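Local coordinates for protein endo-1,4-beta-xylanase (Bacteroides thetaiotaomicron VPI-5482, PDB 3KST) that probably hydrolyses O-glycosidic bonds in xylan-type plant polysaccharides as a calcium-binding member of glycoside hydrolase family 43, at residues T19-I24 with T279-D284; A25-M30 with K263-A268; D57-K62 with T298-R303. All coordinates share one frame; numbering follows the deposited sequence.

Interaction 1 (T19-I24 with T279-D284); sequences TNYLPI and TSYIKD
Residues 21-24 run steeply across the start of strand 279-284, their end-to-end directions 108° apart, and the CA atoms of Pro23 and Thr279 come within 4.5 Å. One backbone bond joins them, Ser280 N to Leu22 O at 2.9 Å, with the donor in the carbonyl plane. Leu22 O also accepts from Ile24 N, which closes an inverse gamma turn centred on Pro23, so a single oxygen both shapes the turn and ties it to the strand. After the turn the Ile24 carbonyl comes to the same serine: Ser280 OG donates to Ile24 O at 2.8 Å. With OG anti to its own carbonyl carbon (chi1 -71°), the hydroxyl reaches that oxygen from above the carbonyl plane, 52° out of it, and also lies alongside Ile24 CG1. Thr279 meets Tyr21 differently. Its CB and CG2 both stand 3.9 Å from Tyr21 CB, while OG1 approaches Tyr21 CD2 obliquely. The two tyrosine side chains lie side by side and point the same way, and Tyr281 OH reaches the edge of the Tyr21 ring, 3.9 Å from CD2. Trp270 adds a further ring beside Tyr21. A water fills the angle between the chains: it accepts from Leu22 N at 3.1 Å, donates to Ser280 O and hydrogen-bonds Thr279 OG1 at 2.7 Å. The contact joins the N-terminal loop, just ahead of the predicted catalytic base Asp26, to a strand of the mixed sheet in this five-bladed beta-propeller family. Because the loop's polar backbone atoms Leu22 N, Leu22 O and Ile24 O are met by water, strand amide and serine hydroxyl in turn, an irregular segment can cross a mostly buried strand end without regular sheet pairing.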
loop_
_atom_site.group_PDB
_atom_site.type_symbol
_atom_site.label_atom_id
_atom_site.label_comp_id
_atom_site.label_asym_id
_atom_site.label_seq_id
_atom_site.Cartn_x
_atom_site.Cartn_y
_atom_site.Cartn_z
ATOM N N THR A 19 -9.277 -17.091 -11.915
ATOM C CA THR A 19 -8.006 -17.501 -11.326
ATOM C C THR A 19 -8.195 -17.870 -9.860
ATOM O O THR A 19 -9.054 -17.295 -9.194
ATOM C CB THR A 19 -6.933 -16.398 -11.467
ATOM O OG1 THR A 19 -5.716 -16.827 -10.845
ATOM C CG2 THR A 19 -7.384 -15.095 -10.826
ATOM N N ASN A 20 -7.386 -18.819 -9.375
ATOM C CA ASN A 20 -7.386 -19.208 -7.940
ATOM C C ASN A 20 -6.544 -18.282 -7.034
ATOM O O ASN A 20 -6.212 -18.645 -5.917
ATOM C CB ASN A 20 -6.945 -20.690 -7.780
ATOM C CG ASN A 20 -7.993 -21.672 -8.301
ATOM O OD1 ASN A 20 -9.192 -21.506 -8.054
ATOM N ND2 ASN A 20 -7.540 -22.729 -8.981
ATOM N N TYR A 21 -6.201 -17.090 -7.516
ATOM C CA TYR A 21 -5.373 -16.121 -6.790
ATOM C C TYR A 21 -5.940 -14.748 -7.024
ATOM O O TYR A 21 -6.783 -14.582 -7.893
ATOM C CB TYR A 21 -3.951 -16.133 -7.349
ATOM C CG TYR A 21 -3.366 -17.481 -7.362
ATOM C CD1 TYR A 21 -3.546 -18.316 -8.467
ATOM C CD2 TYR A 21 -2.680 -17.983 -6.238
ATOM C CE1 TYR A 21 -3.053 -19.612 -8.460
ATOM C CE2 TYR A 21 -2.177 -19.276 -6.231
ATOM C CZ TYR A 21 -2.354 -20.084 -7.347
ATOM O OH TYR A 21 -1.837 -21.352 -7.355
ATOM N N LEU A 22 -5.486 -13.772 -6.253
ATOM C CA LEU A 22 -5.804 -12.356 -6.520
ATOM C C LEU A 22 -4.487 -11.838 -7.137
ATOM O O LEU A 22 -3.523 -11.545 -6.408
ATOM C CB LEU A 22 -6.228 -11.629 -5.249
ATOM C CG LEU A 22 -6.507 -10.145 -5.486
ATOM C CD1 LEU A 22 -7.497 -9.936 -6.645
ATOM C CD2 LEU A 22 -6.994 -9.481 -4.222
ATOM N N PRO A 23 -4.442 -11.714 -8.481
ATOM C CA PRO A 23 -3.180 -11.549 -9.166
ATOM C C PRO A 23 -2.579 -10.143 -9.182
ATOM O O PRO A 23 -2.310 -9.589 -10.259
ATOM C CB PRO A 23 -3.520 -12.069 -10.565
ATOM C CG PRO A 23 -4.888 -11.597 -10.778
ATOM C CD PRO A 23 -5.571 -11.722 -9.456
ATOM N N ILE A 24 -2.325 -9.595 -8.000
ATOM C CA ILE A 24 -1.678 -8.260 -7.857
ATOM C C ILE A 24 -0.574 -8.304 -6.797
ATOM O O ILE A 24 -0.579 -9.169 -5.900
ATOM C CB ILE A 24 -2.680 -7.134 -7.456
ATOM C CG1 ILE A 24 -3.403 -7.461 -6.119
ATOM C CG2 ILE A 24 -3.718 -6.907 -8.572
ATOM C CD1 ILE A 24 -4.439 -6.440 -5.653
ATOM N N THR A 279 1.083 -12.567 -6.023
ATOM C CA THR A 279 -0.365 -12.571 -5.784
ATOM C C THR A 279 -0.618 -12.182 -4.342
ATOM O O THR A 279 0.301 -12.213 -3.520
ATOM C CB THR A 279 -1.011 -13.926 -6.141
ATOM O OG1 THR A 279 -0.798 -14.872 -5.082
ATOM C CG2 THR A 279 -0.453 -14.482 -7.481
ATOM N N SER A 280 -1.863 -11.809 -4.028
ATOM C CA SER A 280 -2.196 -11.254 -2.727
ATOM C C SER A 280 -3.060 -12.135 -1.849
ATOM O O SER A 280 -3.797 -12.985 -2.342
ATOM C CB SER A 280 -2.774 -9.854 -2.899
ATOM O OG SER A 280 -1.733 -8.980 -3.305
ATOM N N TYR A 281 -2.910 -11.911 -0.548
ATOM C CA TYR A 281 -3.480 -12.715 0.553
ATOM C C TYR A 281 -3.916 -11.788 1.690
ATOM O O TYR A 281 -3.498 -10.634 1.754
ATOM C CB TYR A 281 -2.424 -13.697 1.078
ATOM C CG TYR A 281 -1.944 -14.685 0.031
ATOM C CD1 TYR A 281 -2.652 -15.857 -0.203
ATOM C CD2 TYR A 281 -0.810 -14.427 -0.757
ATOM C CE1 TYR A 281 -2.247 -16.755 -1.177
ATOM C CE2 TYR A 281 -0.387 -15.305 -1.741
ATOM C CZ TYR A 281 -1.134 -16.485 -1.954
ATOM O OH TYR A 281 -0.728 -17.373 -2.912
ATOM N N ILE A 282 -4.745 -12.303 2.593
ATOM C CA ILE A 282 -5.272 -11.521 3.729
ATOM C C ILE A 282 -5.129 -12.251 5.083
ATOM O O ILE A 282 -5.460 -13.426 5.194
ATOM C CB ILE A 282 -6.727 -11.153 3.500
ATOM C CG1 ILE A 282 -6.898 -10.232 2.272
ATOM C CG2 ILE A 282 -7.334 -10.455 4.751
ATOM C CD1 ILE A 282 -8.370 -10.031 1.886
ATOM N N LYS A 283 -4.637 -11.530 6.097
ATOM C CA LYS A 283 -4.500 -12.027 7.475
ATOM C C LYS A 283 -5.237 -11.054 8.386
ATOM O O LYS A 283 -5.735 -10.022 7.925
ATOM C CB LYS A 283 -3.013 -12.183 7.841
ATOM C CG LYS A 283 -2.385 -13.468 7.279
ATOM C CD LYS A 283 -0.856 -13.591 7.552
ATOM C CE LYS A 283 -0.507 -14.029 8.965
ATOM N NZ LYS A 283 -0.790 -15.472 9.301
ATOM N N ASP A 284 -5.336 -11.391 9.669
ATOM C CA ASP A 284 -5.936 -10.505 10.643
ATOM C C ASP A 284 -4.929 -9.427 11.031
ATOM O O ASP A 284 -3.726 -9.615 10.882
ATOM C CB ASP A 284 -6.422 -11.272 11.865
ATOM C CG ASP A 284 -7.512 -12.256 11.519
ATOM O OD1 ASP A 284 -8.518 -11.823 10.918
ATOM O OD2 ASP A 284 -7.357 -13.437 11.838
HETATM O O HOH W 1 -3.391 -14.843 -4.271
#

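Interaction 2 (A25-M30 with K263-A268); sequences ADPYVM and KYIFHA
The polar part of this contact is one bond between Asp26 and His267. Asp26 N donates to His267 ND1 at 3.0 Å, with an N-H...N angle of 167°, and lies near the imidazole plane. The first side-chain torsion of His267 holds CG between the backbone N and the carbonyl carbon, which brings the ring to Ala25 and Asp26, and the second turns ND1 to the Asp26 amide. The Asp26 and His267 side chains then run alongside each other in the same direction, carboxylate and ring planes 61° apart, and OD1 comes 3.3 Å from His267 CE1. The carboxylate has its stronger partner in Thr41, whose hydroxyl bonds OD2, while the Tyr215 ring meets the imidazole with the planes nearly parallel. Asp26 is the predicted proton acceptor of the family 43 active site, and its side chain also touches His251, a residue of the calcium site. In the five-bladed propeller fold of this family such a site lies at the central axis. Strands 27-30 and 263-268 run roughly antiparallel there, at 153°, with axes 6.2 Å apart, and share no backbone hydrogen bonds. Apolar packing does the rest. Pro27 CB is directed toward the other strand and sits 3.7 Å from Ile265 CG1; CG rests against the backbone at 3.5 Å from Phe266 CA, and CD lies near His267, whose side chain the proline crosses at about a right angle. Ile265 is extended, CG1 anti to the backbone N, and its CD1 is thereby carried out to Val29. That pair also crosses at about a right angle, Val29 CG2 to Ile265 CD1 being 3.4 Å, tighter than usual for two carbons. Val29 also touches Phe255 and Ala38.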
loop_
_atom_site.group_PDB
_atom_site.type_symbol
_atom_site.label_atom_id
_atom_site.label_comp_id
_atom_site.label_asym_id
_atom_site.label_seq_id
_atom_site.Cartn_x
_atom_site.Cartn_y
_atom_site.Cartn_z
ATOM N N ALA A 25 0.359 -7.358 -6.925
ATOM C CA ALA A 25 1.385 -7.093 -5.922
ATOM C C ALA A 25 1.025 -5.743 -5.269
ATOM O O ALA A 25 0.119 -5.029 -5.715
ATOM C CB ALA A 25 2.774 -7.041 -6.557
ATOM N N ASP A 26 1.749 -5.417 -4.210
ATOM C CA ASP A 26 1.625 -4.141 -3.484
ATOM C C ASP A 26 0.160 -3.751 -3.200
ATOM O O ASP A 26 -0.245 -2.591 -3.472
ATOM C CB ASP A 26 2.315 -3.067 -4.344
ATOM C CG ASP A 26 3.741 -3.450 -4.777
ATOM O OD1 ASP A 26 4.493 -4.117 -3.998
ATOM O OD2 ASP A 26 4.143 -3.048 -5.894
ATOM N N PRO A 27 -0.664 -4.727 -2.734
ATOM C CA PRO A 27 -2.086 -4.489 -2.596
ATOM C C PRO A 27 -2.558 -3.427 -1.605
ATOM O O PRO A 27 -1.910 -3.152 -0.578
ATOM C CB PRO A 27 -2.622 -5.890 -2.192
ATOM C CG PRO A 27 -1.521 -6.420 -1.366
ATOM C CD PRO A 27 -0.348 -6.085 -2.241
ATOM N N TYR A 28 -3.676 -2.808 -1.985
ATOM C CA TYR A 28 -4.417 -1.881 -1.139
ATOM C C TYR A 28 -5.920 -2.158 -1.255
ATOM O O TYR A 28 -6.420 -2.280 -2.371
ATOM C CB TYR A 28 -4.161 -0.426 -1.570
ATOM C CG TYR A 28 -4.796 0.547 -0.624
ATOM C CD1 TYR A 28 -4.107 0.998 0.501
ATOM C CD2 TYR A 28 -6.136 0.964 -0.806
ATOM C CE1 TYR A 28 -4.733 1.889 1.431
ATOM C CE2 TYR A 28 -6.752 1.856 0.102
ATOM C CZ TYR A 28 -6.065 2.301 1.203
ATOM O OH TYR A 28 -6.691 3.145 2.081
ATOM N N VAL A 29 -6.626 -2.156 -0.124
ATOM C CA VAL A 29 -8.077 -2.335 -0.043
ATOM C C VAL A 29 -8.773 -1.096 0.563
ATOM O O VAL A 29 -8.414 -0.630 1.659
ATOM C CB VAL A 29 -8.442 -3.642 0.745
ATOM C CG1 VAL A 29 -9.897 -3.646 1.261
ATOM C CG2 VAL A 29 -8.176 -4.856 -0.144
HETATM N N MSE A 30 -9.775 -0.586 -0.160
HETATM C CA MSE A 30 -10.667 0.460 0.330
HETATM C C MSE A 30 -12.010 -0.202 0.605
HETATM O O MSE A 30 -12.549 -0.910 -0.272
HETATM C CB MSE A 30 -10.890 1.572 -0.698
HETATM C CG MSE A 30 -11.946 2.603 -0.229
HETATM SE SE MSE A 30 -12.203 3.988 -1.499
HETATM C CE MSE A 30 -12.898 2.963 -2.969
ATOM N N LYS A 263 -8.026 -6.262 9.050
ATOM C CA LYS A 263 -7.323 -7.259 8.255
ATOM C C LYS A 263 -6.161 -6.540 7.628
ATOM O O LYS A 263 -6.176 -5.290 7.563
ATOM C CB LYS A 263 -8.244 -7.774 7.163
ATOM C CG LYS A 263 -9.408 -8.649 7.657
ATOM C CD LYS A 263 -8.960 -10.023 8.077
ATOM C CE LYS A 263 -10.105 -11.039 8.104
ATOM N NZ LYS A 263 -11.054 -10.743 9.177
ATOM N N TYR A 264 -5.184 -7.318 7.177
ATOM C CA TYR A 264 -3.986 -6.782 6.505
ATOM C C TYR A 264 -3.796 -7.542 5.185
ATOM O O TYR A 264 -3.576 -8.767 5.211
ATOM C CB TYR A 264 -2.760 -6.914 7.426
ATOM C CG TYR A 264 -1.546 -6.196 6.905
ATOM C CD1 TYR A 264 -1.374 -4.833 7.136
ATOM C CD2 TYR A 264 -0.580 -6.853 6.123
ATOM C CE1 TYR A 264 -0.265 -4.137 6.629
ATOM C CE2 TYR A 264 0.552 -6.150 5.621
ATOM C CZ TYR A 264 0.697 -4.795 5.878
ATOM O OH TYR A 264 1.775 -4.072 5.387
ATOM N N ILE A 265 -3.927 -6.843 4.050
ATOM C CA ILE A 265 -3.752 -7.469 2.730
ATOM C C ILE A 265 -2.276 -7.332 2.370
ATOM O O ILE A 265 -1.669 -6.302 2.666
ATOM C CB ILE A 265 -4.703 -6.872 1.646
ATOM C CG1 ILE A 265 -4.654 -7.688 0.355
ATOM C CG2 ILE A 265 -4.431 -5.391 1.370
ATOM C CD1 ILE A 265 -5.742 -7.231 -0.648
ATOM N N PHE A 266 -1.708 -8.343 1.733
ATOM C CA PHE A 266 -0.291 -8.329 1.360
ATOM C C PHE A 266 -0.049 -9.299 0.212
ATOM O O PHE A 266 -0.889 -10.147 -0.047
ATOM C CB PHE A 266 0.612 -8.722 2.554
ATOM C CG PHE A 266 0.352 -10.113 3.084
ATOM C CD1 PHE A 266 -0.663 -10.333 4.009
ATOM C CD2 PHE A 266 1.086 -11.207 2.619
ATOM C CE1 PHE A 266 -0.939 -11.624 4.485
ATOM C CE2 PHE A 266 0.844 -12.518 3.092
ATOM C CZ PHE A 266 -0.182 -12.723 4.041
ATOM N N HIS A 267 1.085 -9.141 -0.459
ATOM C CA HIS A 267 1.487 -10.052 -1.524
ATOM C C HIS A 267 2.509 -11.069 -1.025
ATOM O O HIS A 267 3.081 -10.953 0.069
ATOM C CB HIS A 267 1.989 -9.322 -2.780
ATOM C CG HIS A 267 3.340 -8.705 -2.642
ATOM N ND1 HIS A 267 3.554 -7.356 -2.823
ATOM C CD2 HIS A 267 4.552 -9.239 -2.348
ATOM C CE1 HIS A 267 4.836 -7.089 -2.654
ATOM N NE2 HIS A 267 5.461 -8.213 -2.352
ATOM N N ALA A 268 2.759 -12.060 -1.863
ATOM C CA ALA A 268 3.792 -13.055 -1.628
ATOM C C ALA A 268 4.277 -13.533 -2.995
ATOM O O ALA A 268 3.607 -13.304 -4.005
ATOM C CB ALA A 268 3.226 -14.194 -0.830
#

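Interaction 3 (D57-K62 with T298-R303); sequences DLKNWK and TVIKPR
Two torsions bring Asn60 and Arg303 side by side: Asn60 CG is anti to its carbonyl carbon (chi1 -54°), and Arg303 CG sits between its backbone N and carbonyl carbon (chi1 56°), after which the arginine chain runs extended to NE. The guanidinium grips Asn60 OD1 side-on with two nitrogens, NE at 2.9 Å and NH2 at 3.2 Å. OD1 lies in the guanidinium plane, while the amide plane is turned 56° from it. The other end of that amide is held as well, for Asn60 ND2 donates to Asp57 OD2 at 2.8 Å, which fixes the amide rotation. Asp57 OD1 accepts from Lys59 N, an Asx turn, and from Asn60 N, which extends it to an Asx motif just before strand 60-69. From there the main chains pair in parallel, with Asn60 bridged to Arg303: Arg303 N bonds Lys59 O and Trp61 N bonds Arg303 O, each at 3.0 Å. This joins strand 60-69 to the C-terminal strand 293-305 within the mixed sheet, linking the outer strands of the first and last blades of the propeller. Lys59 bends at chi2 and lays its aliphatic part along the Lys301 carbonyl, NZ donating to Lys301 O at 2.7 Å in the carbonyl plane. A water accepts from both Lys59 NZ and Lys301 N. Apolar packing comes from Pro302 and Ile300. Pro302 CB approaches the pyrrole part of Trp61 obliquely, 3.5 Å from NE1, whose hydrogen goes to Leu58 O from above that carbonyl plane. Ile300 turns CG2 to Leu58 O and CD1 to Leu58 CB, and Tyr36 and Phe53 pack on Trp61 from strands 35-41 and 49-55.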
loop_
_atom_site.group_PDB
_atom_site.type_symbol
_atom_site.label_atom_id
_atom_site.label_comp_id
_atom_site.label_asym_id
_atom_site.label_seq_id
_atom_site.Cartn_x
_atom_site.Cartn_y
_atom_site.Cartn_z
ATOM N N ASP A 57 -17.058 -10.449 0.470
ATOM C CA ASP A 57 -16.602 -11.343 1.553
ATOM C C ASP A 57 -15.088 -11.522 1.748
ATOM O O ASP A 57 -14.685 -12.304 2.614
ATOM C CB ASP A 57 -17.264 -12.713 1.302
ATOM C CG ASP A 57 -16.826 -13.375 -0.036
ATOM O OD1 ASP A 57 -15.873 -12.896 -0.719
ATOM O OD2 ASP A 57 -17.461 -14.368 -0.430
ATOM N N LEU A 58 -14.272 -10.856 0.921
ATOM C CA LEU A 58 -12.790 -10.936 0.921
ATOM C C LEU A 58 -12.193 -12.220 0.312
ATOM O O LEU A 58 -10.992 -12.259 0.059
ATOM C CB LEU A 58 -12.164 -10.700 2.319
ATOM C CG LEU A 58 -12.438 -9.341 2.939
ATOM C CD1 LEU A 58 -11.956 -9.349 4.403
ATOM C CD2 LEU A 58 -11.731 -8.268 2.115
ATOM N N LYS A 59 -13.007 -13.252 0.081
ATOM C CA LYS A 59 -12.558 -14.524 -0.489
ATOM C C LYS A 59 -12.769 -14.495 -1.986
ATOM O O LYS A 59 -11.847 -14.814 -2.739
ATOM C CB LYS A 59 -13.304 -15.722 0.138
ATOM C CG LYS A 59 -13.000 -17.092 -0.507
ATOM C CD LYS A 59 -11.533 -17.556 -0.463
ATOM C CE LYS A 59 -11.428 -18.981 -0.986
ATOM N NZ LYS A 59 -10.086 -19.656 -0.962
ATOM N N ASN A 60 -13.985 -14.136 -2.405
ATOM C CA ASN A 60 -14.355 -14.110 -3.816
ATOM C C ASN A 60 -14.350 -12.687 -4.337
ATOM O O ASN A 60 -15.042 -11.805 -3.788
ATOM C CB ASN A 60 -15.723 -14.724 -4.009
ATOM C CG ASN A 60 -15.807 -16.113 -3.412
ATOM O OD1 ASN A 60 -15.221 -17.073 -3.936
ATOM N ND2 ASN A 60 -16.512 -16.225 -2.304
ATOM N N TRP A 61 -13.531 -12.460 -5.364
ATOM C CA TRP A 61 -13.342 -11.136 -5.975
ATOM C C TRP A 61 -13.835 -11.138 -7.413
ATOM O O TRP A 61 -13.771 -12.165 -8.085
ATOM C CB TRP A 61 -11.853 -10.727 -5.937
ATOM C CG TRP A 61 -11.381 -10.550 -4.522
ATOM C CD1 TRP A 61 -11.043 -11.533 -3.663
ATOM C CD2 TRP A 61 -11.258 -9.325 -3.795
ATOM N NE1 TRP A 61 -10.710 -11.019 -2.434
ATOM C CE2 TRP A 61 -10.835 -9.656 -2.487
ATOM C CE3 TRP A 61 -11.489 -7.980 -4.109
ATOM C CZ2 TRP A 61 -10.645 -8.671 -1.480
ATOM C CZ3 TRP A 61 -11.281 -6.997 -3.115
ATOM C CH2 TRP A 61 -10.860 -7.357 -1.826
ATOM N N LYS A 62 -14.344 -10.005 -7.880
ATOM C CA LYS A 62 -14.728 -9.867 -9.290
ATOM C C LYS A 62 -13.983 -8.645 -9.851
ATOM O O LYS A 62 -13.788 -7.654 -9.126
ATOM C CB LYS A 62 -16.245 -9.759 -9.497
ATOM C CG LYS A 62 -16.853 -8.380 -9.765
ATOM C CD LYS A 62 -18.373 -8.442 -9.929
ATOM C CE LYS A 62 -18.867 -7.315 -10.820
ATOM N NZ LYS A 62 -20.359 -7.232 -10.892
ATOM N N THR A 298 -5.184 -17.380 10.231
ATOM C CA THR A 298 -5.169 -18.234 9.059
ATOM C C THR A 298 -5.297 -17.333 7.831
ATOM O O THR A 298 -6.161 -16.459 7.796
ATOM C CB THR A 298 -6.334 -19.249 9.067
ATOM O OG1 THR A 298 -6.379 -19.938 10.337
ATOM C CG2 THR A 298 -6.189 -20.275 7.919
ATOM N N VAL A 299 -4.403 -17.529 6.869
ATOM C CA VAL A 299 -4.433 -16.807 5.587
ATOM C C VAL A 299 -5.706 -17.057 4.741
ATOM O O VAL A 299 -6.071 -18.210 4.496
ATOM C CB VAL A 299 -3.178 -17.187 4.730
ATOM C CG1 VAL A 299 -3.339 -16.789 3.285
ATOM C CG2 VAL A 299 -1.872 -16.571 5.316
ATOM N N ILE A 300 -6.392 -15.977 4.339
ATOM C CA ILE A 300 -7.483 -16.071 3.347
ATOM C C ILE A 300 -6.768 -16.079 1.994
ATOM O O ILE A 300 -6.018 -15.130 1.697
ATOM C CB ILE A 300 -8.443 -14.865 3.371
ATOM C CG1 ILE A 300 -9.154 -14.727 4.725
ATOM C CG2 ILE A 300 -9.460 -14.960 2.202
ATOM C CD1 ILE A 300 -10.039 -13.485 4.830
ATOM N N LYS A 301 -7.034 -17.110 1.191
ATOM C CA LYS A 301 -6.454 -17.282 -0.143
ATOM C C LYS A 301 -7.525 -16.814 -1.101
ATOM O O LYS A 301 -8.416 -17.601 -1.433
ATOM C CB LYS A 301 -6.123 -18.749 -0.413
ATOM C CG LYS A 301 -4.945 -19.276 0.372
ATOM C CD LYS A 301 -4.586 -20.679 -0.097
ATOM C CE LYS A 301 -3.372 -21.197 0.635
ATOM N NZ LYS A 301 -3.165 -22.630 0.332
ATOM N N PRO A 302 -7.480 -15.531 -1.525
ATOM C CA PRO A 302 -8.554 -15.065 -2.407
ATOM C C PRO A 302 -8.487 -15.644 -3.832
ATOM O O PRO A 302 -7.450 -16.141 -4.280
ATOM C CB PRO A 302 -8.352 -13.541 -2.398
ATOM C CG PRO A 302 -6.880 -13.403 -2.357
ATOM C CD PRO A 302 -6.421 -14.507 -1.400
ATOM N N ARG A 303 -9.605 -15.593 -4.540
ATOM C CA ARG A 303 -9.663 -16.044 -5.950
ATOM C C ARG A 303 -10.531 -15.064 -6.703
ATOM O O ARG A 303 -11.296 -14.326 -6.067
ATOM C CB ARG A 303 -10.235 -17.461 -6.051
ATOM C CG ARG A 303 -11.598 -17.618 -5.408
ATOM C CD ARG A 303 -12.156 -18.999 -5.621
ATOM N NE ARG A 303 -13.580 -19.033 -5.278
ATOM C CZ ARG A 303 -14.427 -20.026 -5.587
ATOM N NH1 ARG A 303 -14.036 -21.129 -6.251
ATOM N NH2 ARG A 303 -15.704 -19.913 -5.222
HETATM O O HOH W 2 -9.106 -18.957 1.997
#

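The three contacts lie close together. The centres of interactions 1 and 2 are about 8 Å apart. Those of interactions 1 and 3 are about 7 Å apart, and those of interactions 2 and 3 about 11 Å. In the mixed sheet strand 279-287 stands between strands 262-268 and 293-305, so the second segments of the three interactions lie on consecutive, neighbouring strands. The first segments follow the order 19-24, 25-30 and 57-62. Interaction 2 is nested within the loop that interaction 1 closes, whereas interaction 3 alternates with both. Each ties the start of the chain to its end across more than 230 residues, consistent with closure of the propeller ring, and only interaction 2 contains a predicted catalytic residue.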